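Local coordinates for uncharacterized protein C4B3.07 (Schizosaccharomyces pombe, PDB 3QTM) that acts as a direct inhibitor of Ofd1, promotes the stability of the transcription factor fragment Sre1N, which drives hypoxic gene expression, and is required for correct translation termination, at residues Q21-Y26 against Y73-L78; R54-T59 against S63-D68; N321-A326 against V338-A343. All blocks are in the same frame, centred on the assembly; numbering follows the deposited sequence.

Interaction 1 (Q21-Y26 against Y73-L78)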
loop_
_atom_site.group_PDB
_atom_site.type_symbol
_atom_site.label_atom_id
_atom_site.label_comp_id
_atom_site.label_asym_id
_atom_site.label_seq_id
_atom_site.Cartn_x
_atom_site.Cartn_y
_atom_site.Cartn_z
ATOM N N GLN A 21 12.801 -14.463 -17.805
ATOM C CA GLN A 21 13.897 -13.499 -17.875
ATOM C C GLN A 21 13.345 -12.069 -17.909
ATOM O O GLN A 21 13.944 -11.137 -17.371
ATOM C CB GLN A 21 14.807 -13.779 -19.077
ATOM C CG GLN A 21 15.621 -15.079 -18.949
ATOM C CD GLN A 21 16.334 -15.213 -17.591
ATOM O OE1 GLN A 21 16.948 -14.264 -17.090
ATOM N NE2 GLN A 21 16.249 -16.400 -16.996
ATOM N N LEU A 22 12.171 -11.917 -18.511
ATOM C CA LEU A 22 11.506 -10.629 -18.562
ATOM C C LEU A 22 11.213 -10.132 -17.145
ATOM O O LEU A 22 11.509 -8.974 -16.803
ATOM C CB LEU A 22 10.231 -10.739 -19.405
ATOM C CG LEU A 22 9.489 -9.477 -19.820
ATOM C CD1 LEU A 22 10.359 -8.624 -20.751
ATOM C CD2 LEU A 22 8.161 -9.876 -20.481
ATOM N N TRP A 23 10.665 -11.014 -16.312
ATOM C CA TRP A 23 10.413 -10.683 -14.913
ATOM C C TRP A 23 11.703 -10.360 -14.175
ATOM O O TRP A 23 11.729 -9.486 -13.304
ATOM C CB TRP A 23 9.654 -11.811 -14.201
ATOM C CG TRP A 23 8.177 -11.639 -14.315
ATOM C CD1 TRP A 23 7.338 -12.282 -15.179
ATOM C CD2 TRP A 23 7.363 -10.710 -13.576
ATOM N NE1 TRP A 23 6.047 -11.828 -15.009
ATOM C CE2 TRP A 23 6.035 -10.866 -14.030
ATOM C CE3 TRP A 23 7.627 -9.778 -12.563
ATOM C CZ2 TRP A 23 4.974 -10.125 -13.508
ATOM C CZ3 TRP A 23 6.570 -9.041 -12.042
ATOM C CH2 TRP A 23 5.257 -9.219 -12.521
ATOM N N GLY A 24 12.770 -11.072 -14.529
ATOM C CA GLY A 24 14.064 -10.881 -13.902
ATOM C C GLY A 24 14.593 -9.465 -14.088
ATOM O O GLY A 24 15.106 -8.870 -13.150
ATOM N N LEU A 25 14.457 -8.939 -15.302
ATOM C CA LEU A 25 14.830 -7.557 -15.615
ATOM C C LEU A 25 14.032 -6.558 -14.789
ATOM O O LEU A 25 14.602 -5.611 -14.228
ATOM C CB LEU A 25 14.622 -7.265 -17.099
ATOM C CG LEU A 25 15.617 -7.928 -18.058
ATOM C CD1 LEU A 25 15.186 -7.738 -19.515
ATOM C CD2 LEU A 25 17.047 -7.383 -17.825
ATOM N N TYR A 26 12.718 -6.766 -14.718
ATOM C CA TYR A 26 11.865 -5.902 -13.912
ATOM C C TYR A 26 12.272 -5.947 -12.435
ATOM O O TYR A 26 12.345 -4.913 -11.777
ATOM C CB TYR A 26 10.381 -6.272 -14.053
ATOM C CG TYR A 26 9.512 -5.403 -13.165
ATOM C CD1 TYR A 26 9.253 -4.075 -13.490
ATOM C CD2 TYR A 26 9.006 -5.890 -11.976
ATOM C CE1 TYR A 26 8.477 -3.264 -12.659
ATOM C CE2 TYR A 26 8.245 -5.100 -11.147
ATOM C CZ TYR A 26 7.974 -3.791 -11.491
ATOM O OH TYR A 26 7.201 -3.020 -10.642
ATOM N N TYR A 73 4.997 -6.721 -18.502
ATOM C CA TYR A 73 5.038 -5.611 -19.429
ATOM C C TYR A 73 4.277 -4.409 -18.815
ATOM O O TYR A 73 4.751 -3.269 -18.835
ATOM C CB TYR A 73 4.401 -6.061 -20.741
ATOM C CG TYR A 73 4.669 -5.186 -21.927
ATOM C CD1 TYR A 73 4.396 -5.637 -23.211
ATOM C CD2 TYR A 73 5.214 -3.908 -21.774
ATOM C CE1 TYR A 73 4.631 -4.830 -24.318
ATOM C CE2 TYR A 73 5.458 -3.090 -22.877
ATOM C CZ TYR A 73 5.156 -3.560 -24.152
ATOM O OH TYR A 73 5.385 -2.767 -25.263
ATOM N N SER A 74 3.100 -4.672 -18.259
ATOM C CA SER A 74 2.331 -3.629 -17.589
ATOM C C SER A 74 3.134 -3.007 -16.450
ATOM O O SER A 74 3.155 -1.796 -16.310
ATOM C CB SER A 74 1.023 -4.192 -17.040
ATOM O OG SER A 74 0.336 -3.209 -16.296
ATOM N N SER A 75 3.804 -3.844 -15.653
ATOM C CA SER A 75 4.614 -3.356 -14.533
ATOM C C SER A 75 5.760 -2.448 -14.964
ATOM O O SER A 75 6.059 -1.463 -14.295
ATOM C CB SER A 75 5.181 -4.516 -13.716
ATOM O OG SER A 75 4.134 -5.199 -13.058
ATOM N N ALA A 76 6.409 -2.787 -16.074
ATOM C CA ALA A 76 7.473 -1.941 -16.592
ATOM C C ALA A 76 6.913 -0.571 -17.004
ATOM O O ALA A 76 7.491 0.465 -16.680
ATOM C CB ALA A 76 8.178 -2.623 -17.764
ATOM N N LEU A 77 5.788 -0.573 -17.713
ATOM C CA LEU A 77 5.127 0.672 -18.105
ATOM C C LEU A 77 4.788 1.539 -16.883
ATOM O O LEU A 77 5.005 2.755 -16.878
ATOM C CB LEU A 77 3.874 0.391 -18.962
ATOM C CG LEU A 77 4.158 -0.194 -20.354
ATOM C CD1 LEU A 77 2.921 -0.867 -20.958
ATOM C CD2 LEU A 77 4.707 0.882 -21.316
ATOM N N LEU A 78 4.278 0.909 -15.836
ATOM C CA LEU A 78 3.897 1.661 -14.659
ATOM C C LEU A 78 5.133 2.284 -14.036
ATOM O O LEU A 78 5.080 3.392 -13.490
ATOM C CB LEU A 78 3.210 0.755 -13.634
ATOM C CG LEU A 78 2.467 1.517 -12.531
ATOM C CD1 LEU A 78 1.492 2.478 -13.182
ATOM C CD2 LEU A 78 1.756 0.557 -11.555
HETATM O O HOH W 1 5.842 -0.994 -11.662
#
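Y26 lays one face of its phenol ring over S75. The CB of S75 lies 3.8 Å from the Y26 ring centroid and 20° off the ring normal, a CH-pi contact displaced from the ring centre toward the hydroxyl end, where S75 CB comes within 3.6 Å of Y26 CZ. The tyrosine reaches this place with its CG anti to the backbone N (chi1 178°), which carries the ring across to helix 67-82. One flank of the same ring meets backbone: Y26 CE1 is 3.4 Å from S75 O. Beyond it, a water completes the link, 2.6 Å from Y26 OH and donating to S75 O at 2.7 Å. Phenol and peptide carbonyl are therefore joined through solvent, although no direct hydrogen bond crosses the interface. The two helix segments run in nearly the same direction, at 21° to each other with their axes 10.1 Å apart. Helix 38-58 comes between them in the chain and packs against both through T48, which touches L25 and A76; this stacking of successive helices is consistent with the tetratricopeptide-type alpha-solenoid to which the protein's families are related. Next to Y26, W23 offers the far end of its six-membered ring, with CH2 4.2 Å from S75 OG, an approach too long and too oblique to be more than packing. Its indole nitrogen NE1 is hydrogen-bonded to D68 O, and R120 makes a cation-pi contact with the ring. The hydroxyl of S75 is turned back into its own helix, where OG bonds A71 O, so the serine presents its CB rather than its oxygen to the tyrosine face. R127, from helix 119-142, also packs against Y26.

Interaction 2 (R54-T59 against S63-D68). With SO4 (sulfate ion), chain C.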
loop_
_atom_site.group_PDB
_atom_site.type_symbol
_atom_site.label_atom_id
_atom_site.label_comp_id
_atom_site.label_asym_id
_atom_site.label_seq_id
_atom_site.Cartn_x
_atom_site.Cartn_y
_atom_site.Cartn_z
ATOM N N ARG A 54 10.230 -7.478 -28.173
ATOM C CA ARG A 54 10.928 -8.495 -28.949
ATOM C C ARG A 54 10.162 -9.811 -28.855
ATOM O O ARG A 54 10.014 -10.528 -29.848
ATOM C CB ARG A 54 12.372 -8.681 -28.465
ATOM C CG ARG A 54 13.232 -9.549 -29.406
ATOM C CD ARG A 54 14.692 -9.648 -28.938
ATOM N NE ARG A 54 15.227 -8.340 -28.558
ATOM C CZ ARG A 54 15.872 -7.520 -29.381
ATOM N NH1 ARG A 54 16.081 -7.867 -30.644
ATOM N NH2 ARG A 54 16.309 -6.343 -28.940
ATOM N N ILE A 55 9.669 -10.125 -27.663
ATOM C CA ILE A 55 8.906 -11.356 -27.482
ATOM C C ILE A 55 7.632 -11.322 -28.327
ATOM O O ILE A 55 7.270 -12.317 -28.952
ATOM C CB ILE A 55 8.589 -11.609 -26.005
ATOM C CG1 ILE A 55 9.877 -11.962 -25.254
ATOM C CG2 ILE A 55 7.567 -12.719 -25.856
ATOM C CD1 ILE A 55 9.714 -12.009 -23.747
ATOM N N LEU A 56 6.969 -10.170 -28.376
ATOM C CA LEU A 56 5.780 -10.035 -29.217
ATOM C C LEU A 56 6.101 -10.228 -30.703
ATOM O O LEU A 56 5.302 -10.786 -31.440
ATOM C CB LEU A 56 5.083 -8.693 -28.982
ATOM C CG LEU A 56 4.253 -8.665 -27.697
ATOM C CD1 LEU A 56 4.016 -7.227 -27.206
ATOM C CD2 LEU A 56 2.936 -9.402 -27.916
ATOM N N ARG A 57 7.271 -9.767 -31.136
ATOM C CA ARG A 57 7.673 -9.885 -32.532
ATOM C C ARG A 57 7.979 -11.329 -32.929
ATOM O O ARG A 57 7.713 -11.732 -34.050
ATOM C CB ARG A 57 8.908 -9.027 -32.816
ATOM C CG ARG A 57 8.620 -7.546 -32.954
ATOM C CD ARG A 57 9.771 -6.824 -33.660
ATOM N NE ARG A 57 11.032 -6.984 -32.951
ATOM C CZ ARG A 57 11.426 -6.217 -31.936
ATOM N NH1 ARG A 57 10.653 -5.228 -31.502
ATOM N NH2 ARG A 57 12.598 -6.443 -31.353
ATOM N N ASN A 58 8.537 -12.098 -32.003
ATOM C CA ASN A 58 9.070 -13.417 -32.326
ATOM C C ASN A 58 8.193 -14.612 -31.952
ATOM O O ASN A 58 8.489 -15.727 -32.350
ATOM C CB ASN A 58 10.436 -13.603 -31.671
ATOM C CG ASN A 58 11.463 -12.594 -32.153
ATOM O OD1 ASN A 58 12.356 -12.212 -31.406
ATOM N ND2 ASN A 58 11.341 -12.165 -33.399
ATOM N N THR A 59 7.138 -14.405 -31.178
ATOM C CA THR A 59 6.319 -15.536 -30.754
ATOM C C THR A 59 5.481 -16.043 -31.929
ATOM O O THR A 59 5.071 -15.263 -32.787
ATOM C CB THR A 59 5.408 -15.171 -29.557
ATOM O OG1 THR A 59 4.641 -16.319 -29.163
ATOM C CG2 THR A 59 4.457 -14.058 -29.939
ATOM N N SER A 63 -1.540 -14.699 -28.997
ATOM C CA SER A 63 -2.691 -15.001 -28.170
ATOM C C SER A 63 -2.375 -16.077 -27.129
ATOM O O SER A 63 -3.163 -16.291 -26.207
ATOM C CB SER A 63 -3.891 -15.423 -29.033
ATOM O OG SER A 63 -3.737 -16.744 -29.516
ATOM N N THR A 64 -1.240 -16.762 -27.260
ATOM C CA THR A 64 -0.908 -17.764 -26.247
ATOM C C THR A 64 0.141 -17.295 -25.247
ATOM O O THR A 64 0.530 -18.044 -24.364
ATOM C CB THR A 64 -0.512 -19.133 -26.844
ATOM O OG1 THR A 64 0.618 -18.979 -27.700
ATOM C CG2 THR A 64 -1.671 -19.712 -27.638
ATOM N N LEU A 65 0.587 -16.053 -25.370
ATOM C CA LEU A 65 1.404 -15.479 -24.309
ATOM C C LEU A 65 0.577 -15.474 -23.027
ATOM O O LEU A 65 -0.602 -15.156 -23.050
ATOM C CB LEU A 65 1.884 -14.074 -24.675
ATOM C CG LEU A 65 2.933 -14.008 -25.789
ATOM C CD1 LEU A 65 3.117 -12.570 -26.293
ATOM C CD2 LEU A 65 4.271 -14.623 -25.338
ATOM N N PRO A 66 1.186 -15.860 -21.904
ATOM C CA PRO A 66 0.427 -15.953 -20.660
ATOM C C PRO A 66 0.156 -14.602 -20.035
ATOM O O PRO A 66 0.805 -13.584 -20.337
ATOM C CB PRO A 66 1.354 -16.733 -19.720
ATOM C CG PRO A 66 2.683 -16.710 -20.329
ATOM C CD PRO A 66 2.617 -16.110 -21.706
ATOM N N LYS A 67 -0.788 -14.621 -19.111
ATOM C CA LYS A 67 -1.089 -13.453 -18.307
ATOM C C LYS A 67 0.179 -12.856 -17.678
ATOM O O LYS A 67 0.290 -11.637 -17.568
ATOM C CB LYS A 67 -2.094 -13.806 -17.222
ATOM C CG LYS A 67 -3.478 -14.221 -17.743
ATOM C CD LYS A 67 -4.500 -14.195 -16.607
ATOM C CE LYS A 67 -5.895 -14.577 -17.088
ATOM N NZ LYS A 67 -5.924 -15.990 -17.530
ATOM N N ASP A 68 1.114 -13.712 -17.261
ATOM C CA ASP A 68 2.362 -13.256 -16.638
ATOM C C ASP A 68 3.212 -12.406 -17.570
ATOM O O ASP A 68 3.948 -11.544 -17.115
ATOM C CB ASP A 68 3.207 -14.439 -16.143
ATOM C CG ASP A 68 2.673 -15.040 -14.856
ATOM O OD1 ASP A 68 1.742 -14.446 -14.260
ATOM O OD2 ASP A 68 3.193 -16.103 -14.439
HETATM S S SO4 C . 14.570 -9.050 -33.303
HETATM O O1 SO4 C . 13.137 -9.321 -33.467
HETATM O O2 SO4 C . 15.092 -9.796 -32.155
HETATM O O3 SO4 C . 15.296 -9.489 -34.495
HETATM O O4 SO4 C . 14.786 -7.614 -33.108
#
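A single side chain, L65, supplies every close contact that 63-68 makes with 54-59, and it does so from a non-helical part of the connection just before P66, the N-cap of helix 67-82. Its two methyl groups share the work. L65 CD2 meets the I55 branch methyl CG2 at 3.8 Å, whereas L65 CD1 lies 3.6 Å from L56 CD2, the leucines meeting at an oblique angle. That same CD1 also faces T59 CG2, methyl to methyl and tip to tip, at 4.2 Å. T59, the first residue past the helix, can offer its methyl because its hydroxyl is held anti to the backbone N (chi1 -179°) and is hydrogen-bonded to E15. The polar residues at the C-terminal end of helix 38-58, R54, R57 and N58, hold a sulfate, probably from the crystallisation liquor. R54 NH1 donates to sulfate O2 at 2.6 Å, in the plane of its guanidinium. R57 uses two N-H groups, NE to sulfate O1 at 3.2 Å with a nearly straight angle of 168° and NH2 to sulfate O4 at 3.0 Å; N58 ND2 adds a weak bond to O1. The apolar contact thus joins the end of helix 38-58 to the approach to helix 67-82, with F69 of that helix touching I55 and L56, and helix 15-34 packing on I55 through N18 and on L65 through E15.

Interaction 3 (N321-A326 against V338-A343)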
loop_
_atom_site.group_PDB
_atom_site.type_symbol
_atom_site.label_atom_id
_atom_site.label_comp_id
_atom_site.label_asym_id
_atom_site.label_seq_id
_atom_site.Cartn_x
_atom_site.Cartn_y
_atom_site.Cartn_z
ATOM N N ASN A 321 4.358 4.974 31.842
ATOM C CA ASN A 321 5.528 4.114 31.902
ATOM C C ASN A 321 6.275 4.131 30.573
ATOM O O ASN A 321 7.502 4.187 30.539
ATOM C CB ASN A 321 5.126 2.671 32.233
ATOM C CG ASN A 321 4.725 2.487 33.684
ATOM O OD1 ASN A 321 4.956 3.356 34.526
ATOM N ND2 ASN A 321 4.123 1.339 33.986
ATOM N N ALA A 322 5.518 4.067 29.480
ATOM C CA ALA A 322 6.096 4.046 28.145
ATOM C C ALA A 322 6.893 5.325 27.921
ATOM O O ALA A 322 8.055 5.274 27.520
ATOM C CB ALA A 322 5.006 3.894 27.093
ATOM N N ILE A 323 6.263 6.461 28.199
ATOM C CA ILE A 323 6.892 7.767 28.052
ATOM C C ILE A 323 8.131 7.921 28.944
ATOM O O ILE A 323 9.185 8.364 28.488
ATOM C CB ILE A 323 5.895 8.891 28.374
ATOM C CG1 ILE A 323 4.717 8.842 27.403
ATOM C CG2 ILE A 323 6.586 10.264 28.336
ATOM C CD1 ILE A 323 3.644 9.878 27.694
ATOM N N LYS A 324 8.005 7.544 30.213
ATOM C CA LYS A 324 9.139 7.601 31.135
ATOM C C LYS A 324 10.293 6.710 30.689
ATOM O O LYS A 324 11.464 7.095 30.792
ATOM C CB LYS A 324 8.719 7.220 32.560
ATOM C CG LYS A 324 8.691 8.384 33.552
ATOM C CD LYS A 324 8.761 7.901 35.014
ATOM C CE LYS A 324 7.379 7.789 35.684
ATOM N NZ LYS A 324 6.599 6.554 35.326
ATOM N N GLU A 325 9.972 5.511 30.214
ATOM C CA GLU A 325 11.009 4.609 29.728
ATOM C C GLU A 325 11.687 5.139 28.457
ATOM O O GLU A 325 12.890 4.975 28.268
ATOM C CB GLU A 325 10.434 3.223 29.469
ATOM C CG GLU A 325 11.472 2.247 28.964
ATOM C CD GLU A 325 10.864 0.945 28.468
ATOM O OE1 GLU A 325 9.646 0.735 28.676
ATOM O OE2 GLU A 325 11.606 0.133 27.867
ATOM N N ALA A 326 10.903 5.760 27.578
ATOM C CA ALA A 326 11.454 6.378 26.382
ATOM C C ALA A 326 12.474 7.447 26.779
ATOM O O ALA A 326 13.610 7.434 26.312
ATOM C CB ALA A 326 10.345 7.003 25.556
ATOM N N VAL A 338 5.865 15.669 28.058
ATOM C CA VAL A 338 6.464 16.128 29.303
ATOM C C VAL A 338 5.401 16.447 30.348
ATOM O O VAL A 338 5.492 15.997 31.489
ATOM C CB VAL A 338 7.355 17.367 29.092
ATOM C CG1 VAL A 338 7.750 17.955 30.432
ATOM C CG2 VAL A 338 8.590 16.999 28.285
ATOM N N GLU A 339 4.388 17.211 29.950
ATOM C CA GLU A 339 3.329 17.605 30.876
ATOM C C GLU A 339 2.420 16.437 31.254
ATOM O O GLU A 339 1.911 16.383 32.375
ATOM C CB GLU A 339 2.501 18.762 30.310
ATOM C CG GLU A 339 1.651 18.402 29.103
ATOM C CD GLU A 339 1.114 19.634 28.386
ATOM O OE1 GLU A 339 0.862 20.656 29.061
ATOM O OE2 GLU A 339 0.949 19.580 27.145
ATOM N N PHE A 340 2.218 15.505 30.324
ATOM C CA PHE A 340 1.388 14.342 30.613
ATOM C C PHE A 340 1.934 13.555 31.792
ATOM O O PHE A 340 1.167 13.053 32.614
ATOM C CB PHE A 340 1.263 13.412 29.405
ATOM C CG PHE A 340 0.565 12.120 29.720
ATOM C CD1 PHE A 340 1.281 11.019 30.163
ATOM C CD2 PHE A 340 -0.814 12.012 29.603
ATOM C CE1 PHE A 340 0.637 9.823 30.473
ATOM C CE2 PHE A 340 -1.466 10.820 29.906
ATOM C CZ PHE A 340 -0.741 9.724 30.342
ATOM N N VAL A 341 3.254 13.436 31.874
ATOM C CA VAL A 341 3.865 12.655 32.947
ATOM C C VAL A 341 3.967 13.453 34.247
ATOM O O VAL A 341 3.949 12.879 35.337
ATOM C CB VAL A 341 5.250 12.097 32.555
ATOM C CG1 VAL A 341 5.167 11.348 31.232
ATOM C CG2 VAL A 341 6.280 13.217 32.484
ATOM N N GLU A 342 4.071 14.774 34.129
ATOM C CA GLU A 342 4.027 15.643 35.301
ATOM C C GLU A 342 2.622 15.591 35.896
ATOM O O GLU A 342 2.440 15.279 37.075
ATOM C CB GLU A 342 4.392 17.090 34.938
ATOM C CG GLU A 342 5.706 17.272 34.170
ATOM C CD GLU A 342 6.956 17.009 35.006
ATOM O OE1 GLU A 342 7.930 17.788 34.878
ATOM O OE2 GLU A 342 6.974 16.025 35.782
ATOM N N ALA A 343 1.629 15.883 35.063
ATOM C CA ALA A 343 0.236 15.895 35.496
ATOM C C ALA A 343 -0.214 14.548 36.067
ATOM O O ALA A 343 -1.185 14.482 36.818
ATOM C CB ALA A 343 -0.677 16.324 34.347
#
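V341 takes part in a doubly held carbonyl one turn back in its helix, V338 O, which accepts E342 N at 3.2 Å and, more weakly, V341 N at 3.4 Å. Against this turn the contact itself is wholly apolar, with no hydrogen bond between the segments, and it is carried by I323, which sends its two branches to two neighbours. The shorter branch, CG2, meets V341 CG1 at 3.4 Å, tighter than usual for a pair of methyl carbons, and the same valine methyl lies 3.8 Å from I323 CB. The longer branch is extended (chi2 177°) and brings CD1 to 3.6 Å from F340 CD1, approaching the phenyl obliquely. F340 has its CG anti to the backbone N (chi1 173°), which carries the ring toward helix 309-328. Helix 335-343 is the last in the modelled chain, and by this contact it folds back on the preceding helix 309-328 at the C-terminal end of a helical array whose family belongs to the tetratricopeptide clan. Earlier in helix 309-328, L316, A319 and C320 touch the F340 side chain, which also meets M300 of helix 292-305. I323 reaches A296 of that helix and L333 of the connecting loop, a residue that V338 touches as well.

Interactions 1 and 2 are neighbours near the N-terminus, their centres 13 Å apart, and both use helix 67-82. Along the chain, 54-59 and 63-68 fall between the two segments of interaction 1. The two contacts also touch: L22 packs on I55 and Y73 on L56, bringing helices 15-34, 38-58 and 67-82 together. Interaction 3 follows much later in sequence, in the C-terminal Nro1 family region, across the chain's centre from the other two; its centre is 50 Å from interaction 1 and 62 Å from interaction 2. The contacts thus sample helix packing at both ends of an elongated all-helical chain, with no direct contact between interaction 3 and the other two.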